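Local coordinates for natterin-like protein (Lethenteron camtschaticum, PDB 6IUL) that probably acts as a pore-forming cytotoxin in lamprey immunity, joining a jacalin-like lectin module to a pore-forming module of the aerolysin type, at residues L212-E220 against T231-V240; V256-V264 against K306-S314. All coordinates share one frame; numbering follows the deposited sequence.

How the interactions relate
Interactions 1 and 2 are antiparallel pairings of the same elongated, strand-rich protein that differ with their place in it. Interaction 1 lies in the middle of the molecule and is partly buried; interaction 2 is a surface contact near one end. The centres of the two contacts lie about 39 Å apart. Both reach the same large sheet, but each pairs the strands of a different hairpin: 212-223 with 228-238, and 260-285 with 290-313. The first, irregular and glycine-containing, adds a histidine that reaches back to the partner backbone. The second is regular, with threonines on one face, valines, alanine and Glu313 on the other, and charged side chains at its end.

Interaction 1: residues L212-E220 against T231-V240; sequences LSVKAGIPE and TVGSESTHAV
The carbonyl oxygen of Ala216 is gripped twice by the opposite strand. Ser236 N donates a nearly straight hydrogen bond to Ala216 O at 3.0 Å, from above the carbonyl plane, and His238 NE2 adds a bent, weak one to the same oxygen at 3.2 Å, which lies at the edge of the imidazole and in its plane. With CG anti to its carbonyl carbon (chi1 -55°), His238 swings the ring back along the hairpin. Over one ring face comes Ile218, whose CG1 sits 4.2 Å from the His238 ring centroid in a CH-pi contact, while Glu242 OE1, outside the two segments, is hydrogen-bonded to ND1.

Past Gly217 the register slips by one residue, Gly233 and Ser234 standing opposite Ile218, and pairing resumes with Gly233 N bonded to Ile218 O at 2.8 Å. Elsewhere, Glu235 OE2 rests against the aliphatic stem of Lys215, 3.4 Å from Lys215 CG; the bend at chi3 (94°) leaves Lys215 NZ 4.7 Å from Glu235 OE2, not a salt bridge. At the other end Val240 CG2 packs on Leu212 and Val214, and a water links Leu212 O to Val240 N.

By its position in the chain this hairpin probably corresponds to the membrane-inserting hairpin of aerolysin-type toxins. Backbone bonds carry the pairing; the imidazole adds a weak one, and nearby Glu242 would probably favour a protonated ring, affecting its hold, not the pairing.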
# COMPACT_ATOMS: atom_id res chain seq x y z
N LEU A 212 -5.07 6.67 10.66
CA LEU A 212 -6.20 5.74 10.89
C LEU A 212 -5.76 4.28 10.77
O LEU A 212 -4.96 3.95 9.89
CB LEU A 212 -7.29 5.97 9.86
CG LEU A 212 -7.93 7.34 9.86
CD1 LEU A 212 -8.91 7.47 8.74
CD2 LEU A 212 -8.62 7.64 11.18
N SER A 213 -6.22 3.43 11.68
CA SER A 213 -6.26 2.00 11.46
C SER A 213 -7.69 1.51 11.68
O SER A 213 -8.49 2.17 12.35
CB SER A 213 -5.26 1.22 12.32
OG SER A 213 -5.47 1.50 13.66
N VAL A 214 -7.99 0.36 11.09
CA VAL A 214 -9.30 -0.27 11.21
C VAL A 214 -9.16 -1.60 11.92
O VAL A 214 -8.43 -2.48 11.47
CB VAL A 214 -9.89 -0.53 9.83
CG1 VAL A 214 -11.29 -1.08 9.97
CG2 VAL A 214 -9.91 0.76 9.01
N LYS A 215 -9.82 -1.74 13.05
CA LYS A 215 -9.81 -2.98 13.78
C LYS A 215 -11.11 -3.70 13.41
O LYS A 215 -12.18 -3.38 13.92
CB LYS A 215 -9.64 -2.78 15.28
CG LYS A 215 -9.50 -4.08 16.05
CD LYS A 215 -9.31 -3.81 17.56
CE LYS A 215 -10.64 -3.86 18.32
NZ LYS A 215 -10.62 -3.18 19.63
N ALA A 216 -10.99 -4.63 12.46
CA ALA A 216 -12.15 -5.28 11.83
C ALA A 216 -11.74 -6.52 11.08
O ALA A 216 -10.56 -6.74 10.82
CB ALA A 216 -12.80 -4.33 10.85
N GLY A 217 -12.73 -7.31 10.69
CA GLY A 217 -12.49 -8.41 9.79
C GLY A 217 -12.77 -8.00 8.37
O GLY A 217 -13.43 -7.02 8.12
N ILE A 218 -12.29 -8.79 7.41
CA ILE A 218 -12.50 -8.46 6.00
C ILE A 218 -13.69 -9.24 5.45
O ILE A 218 -13.82 -10.45 5.70
CB ILE A 218 -11.21 -8.74 5.19
CG1 ILE A 218 -10.18 -7.63 5.46
CG2 ILE A 218 -11.49 -8.85 3.71
CD1 ILE A 218 -8.82 -7.88 4.85
N PRO A 219 -14.59 -8.57 4.71
CA PRO A 219 -15.68 -9.27 4.03
C PRO A 219 -15.14 -10.29 3.02
O PRO A 219 -14.25 -9.98 2.20
CB PRO A 219 -16.44 -8.15 3.32
CG PRO A 219 -16.14 -6.95 4.14
CD PRO A 219 -14.73 -7.11 4.61
N GLU A 220 -15.68 -11.50 3.10
CA GLU A 220 -15.23 -12.61 2.27
C GLU A 220 -16.46 -13.31 1.74
O GLU A 220 -17.59 -13.14 2.23
CB GLU A 220 -14.37 -13.60 3.11
CG GLU A 220 -13.02 -13.07 3.55
CD GLU A 220 -12.29 -13.99 4.52
OE1 GLU A 220 -12.85 -15.05 4.91
OE2 GLU A 220 -11.14 -13.64 4.88
N THR A 231 -19.62 -13.40 4.36
CA THR A 231 -19.34 -13.37 5.81
C THR A 231 -18.18 -12.42 6.07
O THR A 231 -17.59 -11.88 5.12
CB THR A 231 -18.93 -14.72 6.37
OG1 THR A 231 -18.13 -15.40 5.40
CG2 THR A 231 -20.16 -15.53 6.75
N VAL A 232 -17.84 -12.20 7.35
CA VAL A 232 -16.68 -11.39 7.68
C VAL A 232 -15.63 -12.28 8.29
O VAL A 232 -15.89 -12.96 9.29
CB VAL A 232 -16.97 -10.17 8.62
CG1 VAL A 232 -17.95 -9.21 7.98
CG2 VAL A 232 -17.44 -10.61 10.01
N GLY A 233 -14.44 -12.23 7.72
CA GLY A 233 -13.32 -13.00 8.23
C GLY A 233 -12.89 -12.64 9.64
O GLY A 233 -13.46 -11.74 10.29
N SER A 234 -11.89 -13.36 10.09
CA SER A 234 -11.25 -13.14 11.37
C SER A 234 -10.76 -11.66 11.48
O SER A 234 -10.24 -11.08 10.53
CB SER A 234 -10.06 -14.11 11.47
OG SER A 234 -9.47 -14.07 12.75
N GLU A 235 -10.91 -11.08 12.65
CA GLU A 235 -10.58 -9.70 12.88
C GLU A 235 -9.07 -9.45 12.98
O GLU A 235 -8.34 -10.24 13.58
CB GLU A 235 -11.24 -9.24 14.17
CG GLU A 235 -10.86 -7.84 14.61
CD GLU A 235 -11.69 -7.36 15.81
OE1 GLU A 235 -12.94 -7.34 15.71
OE2 GLU A 235 -11.08 -7.00 16.85
N SER A 236 -8.61 -8.35 12.40
CA SER A 236 -7.25 -7.85 12.65
C SER A 236 -7.16 -6.32 12.43
O SER A 236 -8.18 -5.65 12.31
CB SER A 236 -6.22 -8.58 11.77
OG SER A 236 -6.46 -8.28 10.41
N THR A 237 -5.94 -5.81 12.38
CA THR A 237 -5.63 -4.41 12.14
C THR A 237 -5.32 -4.11 10.68
O THR A 237 -4.51 -4.78 10.08
CB THR A 237 -4.44 -4.02 13.00
OG1 THR A 237 -4.88 -4.01 14.35
CG2 THR A 237 -3.95 -2.63 12.69
N HIS A 238 -5.97 -3.10 10.11
CA HIS A 238 -5.81 -2.81 8.67
C HIS A 238 -5.64 -1.32 8.44
O HIS A 238 -6.12 -0.51 9.22
CB HIS A 238 -7.05 -3.27 7.87
CG HIS A 238 -7.40 -4.71 8.08
ND1 HIS A 238 -6.73 -5.74 7.44
CD2 HIS A 238 -8.34 -5.30 8.86
CE1 HIS A 238 -7.24 -6.89 7.82
NE2 HIS A 238 -8.23 -6.65 8.67
N ALA A 239 -4.96 -0.94 7.36
CA ALA A 239 -5.02 0.43 6.92
C ALA A 239 -6.37 0.58 6.23
O ALA A 239 -7.00 -0.39 5.81
CB ALA A 239 -3.87 0.76 5.99
N VAL A 240 -6.78 1.83 6.08
CA VAL A 240 -8.06 2.14 5.47
C VAL A 240 -8.14 1.62 4.03
O VAL A 240 -9.21 1.28 3.54
CB VAL A 240 -8.28 3.66 5.57
CG1 VAL A 240 -9.07 4.20 4.45
CG2 VAL A 240 -8.98 3.99 6.88
O HOH W 1 -5.10 3.90 7.17

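Interaction 2: residues V256-V264 against K306-S314; sequences VPTHKTVTV and KMTAVATES
Strands 260-264 and 308-313 run antiparallel at 160° with axes 4.5 Å apart, Thr263 and Thr312 forming the hydrogen-bonded pair between the non-hydrogen-bonded pairs Val262-Glu313 and Val264-Ala311. Thr263 N meets Thr312 O at 2.8 Å and Thr312 N returns the bond to Thr263 O; further along, Ser314 N closes on Thr261 O at 2.7 Å.

On the threonine face, a water donates to Thr312 O from 2.7 Å and is also hydrogen-bonded to Thr263 OG1, tying a side-chain hydroxyl to the carbonyl that already receives the Thr263 amide. Mainly apolar groups meet on the reverse face. Val262 directs CG1, anti to its backbone N (chi1 176°), to within 4.0 Å of Ala311 CB, while its other methyl, CG2, lies against Glu313 CG. Val264 spreads its two methyls, CG1 toward Ala309 and CG2 toward Ala311.

This is the open end of the long beta hairpin 260-285/290-313, in the elongated beta region of a protein of the aerolysin type. Strand 260-285 also bonds to Tyr176 and Met174 through Val262 and Val264, and the two valines face Val254 and Phe252 of strand 241-256. A type II turn, Pro257 to Lys260, leads the chain from that strand into this one.

The turn also supplies neighbours for Glu313, whose carboxylate rests against two neighbouring carbon groups, OE2 3.5 Å from Pro257 CG and OE1 3.3 Å from Lys260 CG. Lys260, bent at chi2 (83°), crosses the glutamate at about a right angle and carries its amine past it toward Ser314. Lys260 NZ stays 4.1 Å from Glu313 OE1, beyond a salt bridge, although the opposite charges probably still attract.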
# COMPACT_ATOMS: atom_id res chain seq x y z
N VAL A 256 -7.00 -42.12 -14.31
CA VAL A 256 -7.50 -42.26 -15.67
C VAL A 256 -7.72 -43.74 -15.98
O VAL A 256 -6.78 -44.53 -15.97
CB VAL A 256 -6.52 -41.67 -16.67
CG1 VAL A 256 -7.18 -41.63 -18.06
CG2 VAL A 256 -6.05 -40.31 -16.20
N PRO A 257 -8.98 -44.13 -16.22
CA PRO A 257 -9.31 -45.53 -16.58
C PRO A 257 -8.64 -45.95 -17.88
O PRO A 257 -8.17 -45.09 -18.62
CB PRO A 257 -10.85 -45.52 -16.76
CG PRO A 257 -11.33 -44.32 -16.00
CD PRO A 257 -10.18 -43.31 -16.01
N THR A 258 -8.57 -47.25 -18.14
CA THR A 258 -7.99 -47.79 -19.38
C THR A 258 -8.71 -47.28 -20.62
O THR A 258 -9.96 -47.29 -20.68
CB THR A 258 -8.02 -49.34 -19.41
OG1 THR A 258 -9.36 -49.80 -19.31
CG2 THR A 258 -7.39 -49.92 -18.23
N HIS A 259 -7.92 -46.83 -21.59
CA HIS A 259 -8.42 -46.38 -22.89
C HIS A 259 -9.38 -45.23 -22.74
O HIS A 259 -10.43 -45.17 -23.38
CB HIS A 259 -9.01 -47.55 -23.70
CG HIS A 259 -8.00 -48.61 -24.00
ND1 HIS A 259 -8.00 -49.84 -23.39
CD2 HIS A 259 -6.90 -48.60 -24.80
CE1 HIS A 259 -6.98 -50.56 -23.84
NE2 HIS A 259 -6.29 -49.82 -24.69
N LYS A 260 -9.02 -44.31 -21.86
CA LYS A 260 -9.89 -43.16 -21.61
C LYS A 260 -9.05 -41.91 -21.49
O LYS A 260 -7.82 -41.97 -21.32
CB LYS A 260 -10.76 -43.38 -20.36
CG LYS A 260 -12.25 -43.26 -20.60
CD LYS A 260 -12.90 -44.53 -21.14
CE LYS A 260 -14.39 -44.32 -21.44
NZ LYS A 260 -14.64 -43.03 -22.18
N THR A 261 -9.72 -40.78 -21.64
CA THR A 261 -9.12 -39.49 -21.51
C THR A 261 -9.77 -38.74 -20.35
O THR A 261 -10.98 -38.77 -20.17
CB THR A 261 -9.32 -38.71 -22.82
OG1 THR A 261 -8.68 -39.40 -23.90
CG2 THR A 261 -8.76 -37.26 -22.74
N VAL A 262 -8.94 -38.06 -19.54
CA VAL A 262 -9.46 -37.19 -18.48
C VAL A 262 -8.89 -35.80 -18.74
O VAL A 262 -7.67 -35.62 -18.90
CB VAL A 262 -9.08 -37.66 -17.08
CG1 VAL A 262 -9.55 -36.66 -16.03
CG2 VAL A 262 -9.68 -39.01 -16.79
N THR A 263 -9.76 -34.82 -18.81
CA THR A 263 -9.35 -33.45 -19.08
C THR A 263 -9.62 -32.69 -17.79
O THR A 263 -10.71 -32.75 -17.21
CB THR A 263 -10.12 -32.82 -20.29
OG1 THR A 263 -9.97 -33.64 -21.47
CG2 THR A 263 -9.55 -31.49 -20.64
N VAL A 264 -8.61 -31.99 -17.30
CA VAL A 264 -8.71 -31.28 -16.01
C VAL A 264 -8.59 -29.79 -16.24
O VAL A 264 -7.64 -29.31 -16.89
CB VAL A 264 -7.61 -31.71 -15.07
CG1 VAL A 264 -7.69 -30.95 -13.76
CG2 VAL A 264 -7.67 -33.20 -14.85
N LYS A 306 -11.16 -20.20 -3.03
CA LYS A 306 -10.10 -21.22 -3.24
C LYS A 306 -10.14 -21.72 -4.68
O LYS A 306 -11.20 -21.70 -5.32
CB LYS A 306 -10.24 -22.40 -2.26
CG LYS A 306 -9.76 -22.13 -0.81
CD LYS A 306 -8.67 -21.04 -0.81
CE LYS A 306 -8.02 -20.70 0.52
NZ LYS A 306 -7.02 -21.72 0.91
N MET A 307 -8.99 -22.12 -5.21
CA MET A 307 -8.92 -22.79 -6.47
C MET A 307 -9.65 -24.12 -6.42
O MET A 307 -9.50 -24.85 -5.48
CB MET A 307 -7.48 -23.07 -6.88
CG MET A 307 -6.75 -21.86 -7.37
SD MET A 307 -5.14 -22.29 -8.01
CE MET A 307 -4.63 -20.65 -8.32
N THR A 308 -10.39 -24.42 -7.48
CA THR A 308 -11.04 -25.74 -7.64
C THR A 308 -10.73 -26.30 -9.03
O THR A 308 -10.09 -25.64 -9.85
CB THR A 308 -12.56 -25.58 -7.48
OG1 THR A 308 -13.03 -24.65 -8.48
CG2 THR A 308 -12.92 -25.05 -6.04
N ALA A 309 -11.18 -27.52 -9.29
CA ALA A 309 -10.96 -28.12 -10.59
C ALA A 309 -12.12 -29.02 -11.02
O ALA A 309 -12.83 -29.60 -10.20
CB ALA A 309 -9.65 -28.89 -10.57
N VAL A 310 -12.33 -29.07 -12.32
CA VAL A 310 -13.28 -30.00 -12.92
C VAL A 310 -12.50 -31.05 -13.76
O VAL A 310 -11.70 -30.67 -14.64
CB VAL A 310 -14.29 -29.27 -13.80
CG1 VAL A 310 -15.22 -30.28 -14.47
CG2 VAL A 310 -15.11 -28.27 -12.98
N ALA A 311 -12.72 -32.33 -13.45
CA ALA A 311 -12.16 -33.45 -14.24
C ALA A 311 -13.23 -34.14 -15.07
O ALA A 311 -14.19 -34.65 -14.53
CB ALA A 311 -11.49 -34.44 -13.34
N THR A 312 -13.05 -34.12 -16.39
CA THR A 312 -14.05 -34.67 -17.30
C THR A 312 -13.47 -35.89 -18.04
O THR A 312 -12.41 -35.79 -18.65
CB THR A 312 -14.50 -33.60 -18.33
OG1 THR A 312 -14.94 -32.41 -17.65
CG2 THR A 312 -15.65 -34.15 -19.25
N GLU A 313 -14.20 -37.00 -18.01
CA GLU A 313 -13.87 -38.22 -18.78
C GLU A 313 -14.40 -38.21 -20.24
O GLU A 313 -15.51 -37.83 -20.50
CB GLU A 313 -14.43 -39.46 -18.08
CG GLU A 313 -13.37 -40.49 -17.70
CD GLU A 313 -13.97 -41.82 -17.21
OE1 GLU A 313 -14.36 -42.63 -18.08
OE2 GLU A 313 -14.01 -42.08 -15.97
N SER A 314 -13.54 -38.63 -21.15
CA SER A 314 -13.83 -38.92 -22.54
C SER A 314 -13.21 -40.27 -22.98
O SER A 314 -13.46 -40.71 -24.08
CB SER A 314 -13.19 -37.83 -23.37
OG SER A 314 -14.07 -36.77 -23.46
O HOH W 2 -11.85 -35.29 -21.28